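PDB 3SQR: laccase from Botrytis aclada, which couples the one-electron oxidation of phenolic substrates to the four-electron reduction of dioxygen to water at its copper centres, probably serving lignin breakdown and detoxification. Local coordinates for residues A[56-61]-A[160-165]; A[188-193]-A[286-291]; A[422-427]-A[555-560]. All blocks are in the same frame, centred on the assembly; numbering follows the deposited sequence. Where two conformers were deposited one is given.

Contact 1 of 3, residues A[56-61]-A[160-165]; sequences TNWYDV and TQYGTT
One water holds Trp58 and Gln161 together: it accepts from the indole NE1 at 2.9 Å and from Gln161 NE2 at 2.8 Å. Gln161 NE2 also bonds Gly127 O and OE1 takes Arg129 N, residues that follow the copper ligand His126 in the chain. The Gln161 chain runs past the indole obliquely, with CG 3.8 Å from Trp58 CD1 and the amide and indole planes only 11° apart. The Tyr162 ring turns its edge to the indole face in a T-shaped stack, planes at 68°. Tyr59 CE2 lies over the rim of the opposite indole face. The Tyr162 hydroxyl goes on to donate to a second water, 2.5 Å from OH, which donates in turn to Thr56 O. Elsewhere two acceptors are pressed together, Trp58 O lying 3.1 Å from Thr160 O. A water that donates to Trp58 O at 3.0 Å and bonds Thr160 OG1 at 2.8 Å probably eases their repulsion. The loop before strand 67-79 therefore joins the residues leading into strand 163-169, in the first cupredoxin domain, through an aromatic core with polar edges bridged by ordered water.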
loop_
_atom_site.group_PDB
_atom_site.type_symbol
_atom_site.label_atom_id
_atom_site.label_comp_id
_atom_site.label_asym_id
_atom_site.label_seq_id
_atom_site.Cartn_x
_atom_site.Cartn_y
_atom_site.Cartn_z
ATOM N N THR A 56 -14.820 -13.346 14.309
ATOM C CA THR A 56 -15.289 -12.066 14.765
ATOM C C THR A 56 -15.430 -11.079 13.621
ATOM O O THR A 56 -14.519 -10.966 12.788
ATOM C CB THR A 56 -14.361 -11.502 15.840
ATOM O OG1 THR A 56 -14.260 -12.454 16.916
ATOM C CG2 THR A 56 -14.854 -10.121 16.347
ATOM N N ASN A 57 -16.558 -10.364 13.560
ATOM C CA ASN A 57 -16.709 -9.340 12.554
ATOM C C ASN A 57 -15.992 -8.084 13.020
ATOM O O ASN A 57 -16.527 -7.292 13.751
ATOM C CB ASN A 57 -18.179 -9.047 12.224
ATOM C CG ASN A 57 -18.318 -8.076 11.053
ATOM O OD1 ASN A 57 -17.482 -7.222 10.897
ATOM N ND2 ASN A 57 -19.394 -8.160 10.275
ATOM N N TRP A 58 -14.738 -7.913 12.570
ATOM C CA TRP A 58 -13.932 -6.789 12.987
ATOM C C TRP A 58 -14.346 -5.445 12.436
ATOM O O TRP A 58 -13.832 -4.447 12.893
ATOM C CB TRP A 58 -12.446 -7.038 12.703
ATOM C CG TRP A 58 -12.140 -7.000 11.230
ATOM C CD1 TRP A 58 -11.722 -5.922 10.529
ATOM C CD2 TRP A 58 -12.182 -8.095 10.306
ATOM N NE1 TRP A 58 -11.528 -6.250 9.212
ATOM C CE2 TRP A 58 -11.768 -7.593 9.054
ATOM C CE3 TRP A 58 -12.513 -9.450 10.416
ATOM C CZ2 TRP A 58 -11.720 -8.381 7.912
ATOM C CZ3 TRP A 58 -12.459 -10.238 9.274
ATOM C CH2 TRP A 58 -12.052 -9.694 8.041
ATOM N N TYR A 59 -15.283 -5.427 11.471
ATOM C CA TYR A 59 -15.869 -4.184 11.044
ATOM C C TYR A 59 -16.823 -3.661 12.112
ATOM O O TYR A 59 -17.128 -2.468 12.072
ATOM C CB TYR A 59 -16.627 -4.308 9.704
ATOM C CG TYR A 59 -15.740 -4.811 8.584
ATOM C CD1 TYR A 59 -14.903 -3.948 7.918
ATOM C CD2 TYR A 59 -15.700 -6.178 8.271
ATOM C CE1 TYR A 59 -14.039 -4.405 6.909
ATOM C CE2 TYR A 59 -14.880 -6.650 7.305
ATOM C CZ TYR A 59 -14.034 -5.772 6.620
ATOM O OH TYR A 59 -13.189 -6.337 5.667
ATOM N N ASP A 60 -17.382 -4.569 12.905
ATOM C CA ASP A 60 -18.418 -4.238 13.860
ATOM C C ASP A 60 -17.981 -4.317 15.298
ATOM O O ASP A 60 -18.595 -3.668 16.130
ATOM C CB ASP A 60 -19.615 -5.177 13.660
ATOM C CG ASP A 60 -20.306 -4.992 12.309
ATOM O OD1 ASP A 60 -20.112 -3.951 11.614
ATOM O OD2 ASP A 60 -21.065 -5.922 11.944
ATOM N N VAL A 61 -16.975 -5.152 15.608
ATOM C CA VAL A 61 -16.557 -5.516 16.986
ATOM C C VAL A 61 -15.050 -5.285 17.088
ATOM O O VAL A 61 -14.346 -5.657 16.156
ATOM C CB VAL A 61 -16.883 -7.014 17.239
ATOM C CG1 VAL A 61 -16.310 -7.526 18.557
ATOM C CG2 VAL A 61 -18.427 -7.219 17.235
ATOM N N THR A 160 -8.601 -1.403 14.335
ATOM C CA THR A 160 -9.819 -2.192 14.455
ATOM C C THR A 160 -9.772 -3.327 13.412
ATOM O O THR A 160 -10.772 -3.857 12.963
ATOM C CB THR A 160 -11.033 -1.276 14.211
ATOM O OG1 THR A 160 -10.972 -0.750 12.874
ATOM C CG2 THR A 160 -10.994 -0.117 15.178
ATOM N N GLN A 161 -8.546 -3.641 12.991
ATOM C CA GLN A 161 -8.234 -4.594 11.954
ATOM C C GLN A 161 -6.949 -5.296 12.442
ATOM O O GLN A 161 -6.225 -4.769 13.290
ATOM C CB GLN A 161 -7.911 -3.912 10.611
ATOM C CG GLN A 161 -9.071 -3.214 10.009
ATOM C CD GLN A 161 -8.615 -2.186 9.050
ATOM O OE1 GLN A 161 -8.226 -1.049 9.470
ATOM N NE2 GLN A 161 -8.658 -2.522 7.774
ATOM N N TYR A 162 -6.687 -6.454 11.854
ATOM C CA TYR A 162 -5.492 -7.233 12.159
ATOM C C TYR A 162 -4.910 -7.807 10.889
ATOM O O TYR A 162 -5.604 -8.094 9.910
ATOM C CB TYR A 162 -5.754 -8.282 13.256
ATOM C CG TYR A 162 -6.818 -9.257 12.895
ATOM C CD1 TYR A 162 -6.503 -10.439 12.205
ATOM C CD2 TYR A 162 -8.156 -8.984 13.172
ATOM C CE1 TYR A 162 -7.521 -11.321 11.820
ATOM C CE2 TYR A 162 -9.156 -9.833 12.779
ATOM C CZ TYR A 162 -8.840 -11.011 12.111
ATOM O OH TYR A 162 -9.802 -11.907 11.745
ATOM N N GLY A 163 -3.593 -7.886 10.909
ATOM C CA GLY A 163 -2.853 -8.453 9.805
ATOM C C GLY A 163 -1.654 -7.579 9.447
ATOM O O GLY A 163 -1.037 -6.944 10.287
ATOM N N THR A 164 -1.308 -7.654 8.187
ATOM C CA THR A 164 -0.137 -7.013 7.631
ATOM C C THR A 164 -0.472 -5.788 6.830
ATOM O O THR A 164 -1.224 -5.820 5.853
ATOM C CB THR A 164 0.552 -8.002 6.661
ATOM O OG1 THR A 164 0.871 -9.208 7.372
ATOM C CG2 THR A 164 1.803 -7.402 6.068
ATOM N N THR A 165 0.187 -4.722 7.205
ATOM C CA THR A 165 0.156 -3.549 6.358
ATOM C C THR A 165 1.437 -2.774 6.542
ATOM O O THR A 165 2.455 -3.305 7.016
ATOM C CB THR A 165 -1.150 -2.724 6.496
ATOM O OG1 THR A 165 -1.218 -1.854 5.370
ATOM C CG2 THR A 165 -1.214 -1.952 7.848
HETATM O O HOH W 1 -11.954 -11.646 13.078
HETATM O O HOH W 2 -12.835 -2.121 11.356
HETATM O O HOH W 3 -9.684 -5.132 7.267
HETATM O O HOH W 4 -12.131 -4.595 15.225
#

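Contact 2 of 3, residues A[188-193]-A[286-291]; sequences PATADY and TVIAND
Ile288 fits most closely against Thr190 and Ala191, through its CB, its CG2 branch and its backbone carbonyl, whereas its CD1 end meets the loop 188-193 more loosely. On the tight side the Ala191 methyl lies 3.6 Å from Ile288 CG2, and Thr190 OG1 comes within 3.3 Å of Ile288 CB as the two side chains run alongside each other, pointing opposite ways. Thr190 holds OG1 between its own N and carbonyl carbon (chi1 51°), which turns the hydroxyl to Ile295 O on the neighbouring strand 293-300; Ile288 O, 3.1 Å from Thr190 OG1, is a second possible acceptor for the same proton.

Ile288 belongs to a classic beta bulge: with Ala289 it faces the single residue Asp312 of strand 310-316, within the larger sheet of the second cupredoxin domain. The loop that it meets is the connection between strand 180-186 of the first domain and strand 195-205 of the second, so the bulge packs against the interdomain linker.

Toward Ala189 the fit slackens. Ile288 CD1 reaches the Ala189 methyl at 4.0 Å, and the same methyl sits at the edge of the Tyr193 ring, in its plane. Water also bridges the two backbones: one molecule accepts from Thr190 N at 2.9 Å and donates to Ile288 O at 2.8 Å. Beyond the linker, Arg46 of the N-terminal loop makes a cation-pi contact with Tyr193 and binds Ala189 through the backbone.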
loop_
_atom_site.group_PDB
_atom_site.type_symbol
_atom_site.label_atom_id
_atom_site.label_comp_id
_atom_site.label_asym_id
_atom_site.label_seq_id
_atom_site.Cartn_x
_atom_site.Cartn_y
_atom_site.Cartn_z
ATOM N N PRO A 188 -5.868 -12.957 15.104
ATOM C CA PRO A 188 -5.971 -14.345 14.706
ATOM C C PRO A 188 -5.621 -14.576 13.225
ATOM O O PRO A 188 -5.361 -13.652 12.470
ATOM C CB PRO A 188 -7.427 -14.656 14.963
ATOM C CG PRO A 188 -8.142 -13.349 14.707
ATOM C CD PRO A 188 -7.165 -12.330 15.283
ATOM N N ALA A 189 -5.621 -15.832 12.802
ATOM C CA ALA A 189 -5.200 -16.174 11.403
ATOM C C ALA A 189 -5.956 -17.435 10.974
ATOM O O ALA A 189 -6.439 -18.170 11.814
ATOM C CB ALA A 189 -3.683 -16.399 11.353
ATOM N N THR A 190 -6.040 -17.677 9.691
ATOM C CA THR A 190 -6.895 -18.709 9.167
ATOM C C THR A 190 -6.145 -20.032 8.972
ATOM O O THR A 190 -6.740 -21.005 8.558
ATOM C CB THR A 190 -7.491 -18.344 7.864
ATOM O OG1 THR A 190 -6.450 -17.920 6.976
ATOM C CG2 THR A 190 -8.629 -17.279 8.003
ATOM N N ALA A 191 -4.857 -20.040 9.266
ATOM C CA ALA A 191 -4.083 -21.281 9.332
ATOM C C ALA A 191 -3.081 -21.171 10.432
ATOM O O ALA A 191 -2.667 -20.080 10.818
ATOM C CB ALA A 191 -3.387 -21.603 7.961
ATOM N N ASP A 192 -2.695 -22.320 10.958
ATOM C CA ASP A 192 -1.704 -22.431 11.987
ATOM C C ASP A 192 -0.303 -22.290 11.439
ATOM O O ASP A 192 -0.032 -22.579 10.247
ATOM C CB ASP A 192 -1.852 -23.793 12.694
ATOM C CG ASP A 192 -3.120 -23.883 13.538
ATOM O OD1 ASP A 192 -3.718 -22.851 13.917
ATOM O OD2 ASP A 192 -3.516 -25.021 13.831
ATOM N N TYR A 193 0.566 -21.755 12.286
ATOM C CA TYR A 193 1.936 -21.576 11.985
ATOM C C TYR A 193 2.696 -21.434 13.258
ATOM O O TYR A 193 2.152 -21.105 14.333
ATOM C CB TYR A 193 2.191 -20.353 11.061
ATOM C CG TYR A 193 1.720 -19.068 11.704
ATOM C CD1 TYR A 193 0.410 -18.661 11.566
ATOM C CD2 TYR A 193 2.573 -18.324 12.466
ATOM C CE1 TYR A 193 -0.020 -17.497 12.171
ATOM C CE2 TYR A 193 2.179 -17.133 13.072
ATOM C CZ TYR A 193 0.869 -16.740 12.916
ATOM O OH TYR A 193 0.436 -15.590 13.550
ATOM N N THR A 286 0.987 -21.164 1.288
ATOM C CA THR A 286 -0.403 -21.210 1.696
ATOM C C THR A 286 -0.844 -19.771 2.029
ATOM O O THR A 286 -0.428 -19.207 3.018
ATOM C CB THR A 286 -0.617 -22.076 2.864
ATOM O OG1 THR A 286 -0.280 -23.425 2.492
ATOM C CG2 THR A 286 -2.084 -22.066 3.265
ATOM N N VAL A 287 -1.659 -19.236 1.159
ATOM C CA VAL A 287 -2.089 -17.849 1.255
ATOM C C VAL A 287 -3.223 -17.764 2.294
ATOM O O VAL A 287 -4.263 -18.426 2.153
ATOM C CB VAL A 287 -2.515 -17.324 -0.064
ATOM C CG1 VAL A 287 -2.674 -15.710 0.020
ATOM C CG2 VAL A 287 -1.576 -17.656 -1.213
ATOM N N ILE A 288 -3.018 -16.959 3.324
ATOM C CA ILE A 288 -3.968 -16.855 4.426
ATOM C C ILE A 288 -4.600 -15.500 4.653
ATOM O O ILE A 288 -5.492 -15.388 5.464
ATOM C CB ILE A 288 -3.409 -17.385 5.740
ATOM C CG1 ILE A 288 -2.162 -16.655 6.246
ATOM C CG2 ILE A 288 -3.036 -18.923 5.585
ATOM C CD1 ILE A 288 -2.055 -16.701 7.734
ATOM N N ALA A 289 -4.132 -14.462 3.955
ATOM C CA ALA A 289 -4.785 -13.173 4.049
ATOM C C ALA A 289 -4.396 -12.410 2.860
ATOM O O ALA A 289 -3.314 -12.598 2.290
ATOM C CB ALA A 289 -4.366 -12.403 5.316
ATOM N N ASN A 290 -5.306 -11.527 2.472
ATOM C CA ASN A 290 -4.986 -10.540 1.525
ATOM C C ASN A 290 -5.226 -9.170 2.128
ATOM O O ASN A 290 -6.200 -8.956 2.798
ATOM C CB ASN A 290 -5.690 -10.759 0.186
ATOM C CG ASN A 290 -7.230 -10.724 0.210
ATOM O OD1 ASN A 290 -7.926 -10.167 1.114
ATOM N ND2 ASN A 290 -7.775 -11.239 -0.847
ATOM N N ASP A 291 -4.272 -8.282 1.922
ATOM C CA ASP A 291 -4.296 -7.031 2.639
ATOM C C ASP A 291 -4.641 -7.258 4.112
ATOM O O ASP A 291 -3.927 -8.005 4.737
ATOM C CB ASP A 291 -5.255 -6.090 1.890
ATOM C CG ASP A 291 -4.796 -5.837 0.445
ATOM O OD1 ASP A 291 -3.684 -6.278 0.049
ATOM O OD2 ASP A 291 -5.564 -5.166 -0.309
HETATM O O HOH W 5 -5.229 -15.232 8.275
#

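Contact 3 of 3, residues A[422-427]-A[555-560]; sequences KIFNNE and AIFEDT. With NAG (2-acetamido-2-deoxy-beta-D-glucopyranose), chain J.
Phe424 and Phe557 form a T-shaped stack that joins the short helix 419-424, which ends in a Schellman motif, to the long C-terminal helix 551-567. The edge of Phe424 points into the face of Phe557: CE2 stands 3.7 Å above the plane of that ring, over its centre, and comes 3.8 Å from Phe557 CD1. The centroids are 5.0 Å apart and the planes meet at 64°. The backbones stay well apart, with the CA atoms of Phe424 and Glu558 at 10.3 Å, and between the two segments the contact rests on these rings. Phe557 extends toward its partner because CG lies opposite its backbone N (chi1 179°).

Around this pair, Thr420 and Leu421 of the same short helix pack against Phe557, and Val549 against Phe424. The C-terminal helix is held in turn against the first domain, where Ile556 and Thr560 touch Leu153 of strand 152-158 and Cys561 forms a disulfide with Cys145. Directly after Phe424 the short helix is closed by Glu427 N bonding Lys422 O at 3.0 Å and Asn426 N bonding Ile423 O at 2.8 Å. Asn426, with the positive phi of the C-prime position, bears an N-linked glycan: ND2 is bonded to C1 of the N-acetylglucosamine, whose acetyl methyl C8 folds back to 3.4 Å from Phe424 O.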
loop_
_atom_site.group_PDB
_atom_site.type_symbol
_atom_site.label_atom_id
_atom_site.label_comp_id
_atom_site.label_asym_id
_atom_site.label_seq_id
_atom_site.Cartn_x
_atom_site.Cartn_y
_atom_site.Cartn_z
ATOM N N LYS A 422 -11.980 22.214 3.779
ATOM C CA LYS A 422 -13.184 22.645 3.054
ATOM C C LYS A 422 -14.461 22.151 3.725
ATOM O O LYS A 422 -15.471 22.879 3.898
ATOM C CB LYS A 422 -13.068 22.232 1.585
ATOM C CG LYS A 422 -11.880 22.806 0.874
ATOM C CD LYS A 422 -11.909 22.462 -0.596
ATOM C CE LYS A 422 -10.693 22.832 -1.333
ATOM N NZ LYS A 422 -10.584 24.365 -1.494
ATOM N N ILE A 423 -14.484 20.878 4.122
ATOM C CA ILE A 423 -15.582 20.358 4.850
ATOM C C ILE A 423 -15.804 21.043 6.199
ATOM O O ILE A 423 -16.921 21.357 6.513
ATOM C CB ILE A 423 -15.369 18.794 5.079
ATOM C CG1 ILE A 423 -15.592 18.143 3.745
ATOM C CG2 ILE A 423 -16.265 18.316 6.171
ATOM C CD1 ILE A 423 -15.046 16.674 3.718
ATOM N N PHE A 424 -14.758 21.255 6.990
ATOM C CA PHE A 424 -14.863 22.016 8.243
ATOM C C PHE A 424 -15.444 23.436 8.019
ATOM O O PHE A 424 -16.129 23.966 8.894
ATOM C CB PHE A 424 -13.500 22.147 8.923
ATOM C CG PHE A 424 -12.922 20.804 9.430
ATOM C CD1 PHE A 424 -13.699 19.638 9.491
ATOM C CD2 PHE A 424 -11.606 20.753 9.890
ATOM C CE1 PHE A 424 -13.146 18.439 9.964
ATOM C CE2 PHE A 424 -11.049 19.581 10.350
ATOM C CZ PHE A 424 -11.812 18.419 10.411
ATOM N N ASN A 425 -15.149 24.011 6.877
ATOM C CA ASN A 425 -15.771 25.287 6.449
ATOM C C ASN A 425 -17.122 25.181 5.772
ATOM O O ASN A 425 -17.620 26.179 5.220
ATOM C CB ASN A 425 -14.785 26.025 5.575
ATOM C CG ASN A 425 -13.684 26.670 6.394
ATOM O OD1 ASN A 425 -12.500 26.351 6.242
ATOM N ND2 ASN A 425 -14.085 27.592 7.313
ATOM N N ASN A 426 -17.729 23.982 5.837
ATOM C CA ASN A 426 -19.100 23.694 5.415
ATOM C C ASN A 426 -19.330 23.818 3.912
ATOM O O ASN A 426 -20.436 24.031 3.451
ATOM C CB ASN A 426 -20.100 24.530 6.209
ATOM C CG ASN A 426 -20.107 24.180 7.670
ATOM O OD1 ASN A 426 -19.952 22.995 8.060
ATOM N ND2 ASN A 426 -20.266 25.196 8.511
ATOM N N GLU A 427 -18.268 23.625 3.149
ATOM C CA GLU A 427 -18.325 23.584 1.696
ATOM C C GLU A 427 -18.802 22.239 1.264
ATOM O O GLU A 427 -18.289 21.234 1.779
ATOM C CB GLU A 427 -16.940 23.860 1.150
ATOM C CG GLU A 427 -16.348 25.222 1.535
ATOM C CD GLU A 427 -14.935 25.372 1.142
ATOM O OE1 GLU A 427 -14.570 24.926 0.051
ATOM O OE2 GLU A 427 -14.188 25.993 1.910
ATOM N N ALA A 555 -8.232 21.515 16.631
ATOM C CA ALA A 555 -7.137 22.424 17.008
ATOM C C ALA A 555 -5.867 21.896 16.394
ATOM O O ALA A 555 -5.118 22.611 15.793
ATOM C CB ALA A 555 -6.988 22.568 18.617
ATOM N N ILE A 556 -5.678 20.587 16.468
ATOM C CA ILE A 556 -4.437 20.012 15.940
ATOM C C ILE A 556 -4.290 20.227 14.441
ATOM O O ILE A 556 -3.261 20.685 13.955
ATOM C CB ILE A 556 -4.348 18.525 16.343
ATOM C CG1 ILE A 556 -4.044 18.427 17.839
ATOM C CG2 ILE A 556 -3.333 17.790 15.485
ATOM C CD1 ILE A 556 -4.350 17.012 18.401
ATOM N N PHE A 557 -5.351 19.959 13.712
ATOM C CA PHE A 557 -5.425 20.143 12.271
ATOM C C PHE A 557 -5.153 21.568 11.858
ATOM O O PHE A 557 -4.354 21.847 10.950
ATOM C CB PHE A 557 -6.824 19.708 11.871
ATOM C CG PHE A 557 -7.137 19.833 10.440
ATOM C CD1 PHE A 557 -7.561 21.033 9.913
ATOM C CD2 PHE A 557 -7.104 18.695 9.598
ATOM C CE1 PHE A 557 -7.886 21.131 8.555
ATOM C CE2 PHE A 557 -7.427 18.795 8.302
ATOM C CZ PHE A 557 -7.813 20.025 7.753
ATOM N N GLU A 558 -5.836 22.461 12.559
ATOM C CA GLU A 558 -5.597 23.899 12.375
ATOM C C GLU A 558 -4.155 24.287 12.579
ATOM O O GLU A 558 -3.581 25.054 11.768
ATOM C CB GLU A 558 -6.507 24.675 13.329
ATOM C CG GLU A 558 -7.944 24.626 12.923
ATOM C CD GLU A 558 -8.923 25.098 14.023
ATOM O OE1 GLU A 558 -8.522 25.370 15.200
ATOM O OE2 GLU A 558 -10.117 25.145 13.691
ATOM N N ASP A 559 -3.551 23.736 13.635
ATOM C CA ASP A 559 -2.187 24.047 13.925
ATOM C C ASP A 559 -1.266 23.533 12.826
ATOM O O ASP A 559 -0.337 24.222 12.397
ATOM C CB ASP A 559 -1.731 23.462 15.252
ATOM C CG ASP A 559 -2.431 24.110 16.522
ATOM O OD1 ASP A 559 -3.199 25.105 16.429
ATOM O OD2 ASP A 559 -2.303 23.520 17.629
ATOM N N THR A 560 -1.514 22.300 12.334
ATOM C CA THR A 560 -0.669 21.828 11.246
ATOM C C THR A 560 -0.767 22.730 10.021
ATOM O O THR A 560 0.219 22.991 9.327
ATOM C CB THR A 560 -1.039 20.354 10.875
ATOM O OG1 THR A 560 -1.018 19.576 12.093
ATOM C CG2 THR A 560 -0.101 19.798 9.770
HETATM C C1 NAG J . -20.323 24.949 9.935
HETATM C C2 NAG J . -19.804 26.115 10.770
HETATM C C3 NAG J . -20.101 25.884 12.259
HETATM C C4 NAG J . -21.521 25.349 12.525
HETATM C C5 NAG J . -21.798 24.152 11.621
HETATM C C6 NAG J . -23.188 23.550 11.844
HETATM C C7 NAG J . -17.797 27.384 10.040
HETATM C C8 NAG J . -16.328 27.293 9.722
HETATM N N2 NAG J . -18.376 26.248 10.440
HETATM O O3 NAG J . -19.936 27.104 12.933
HETATM O O4 NAG J . -21.662 24.904 13.862
HETATM O O5 NAG J . -21.663 24.601 10.279
HETATM O O6 NAG J . -24.157 24.530 11.537
HETATM O O7 NAG J . -18.393 28.461 9.937
#

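Contacts 1 and 2 adjoin, their centres about 13 Å apart, and touch where Tyr162 CE1 lies 3.2 Å from Pro188 O; together they pack N-terminal and linker loops against the first and second domains. Contact 3 stands apart at the third domain, its centre about 29 Å from that of contact 1 and about 40 Å from that of contact 2. Of the three, contact 1 has the clearest tie to the catalytic coppers: the side chain of Gln161 is about 9 Å from those of His126 and His466, and about 12 Å from a copper ion. Contacts 2 and 3 lie away from the copper sites, and contact 3 carries a surface glycan.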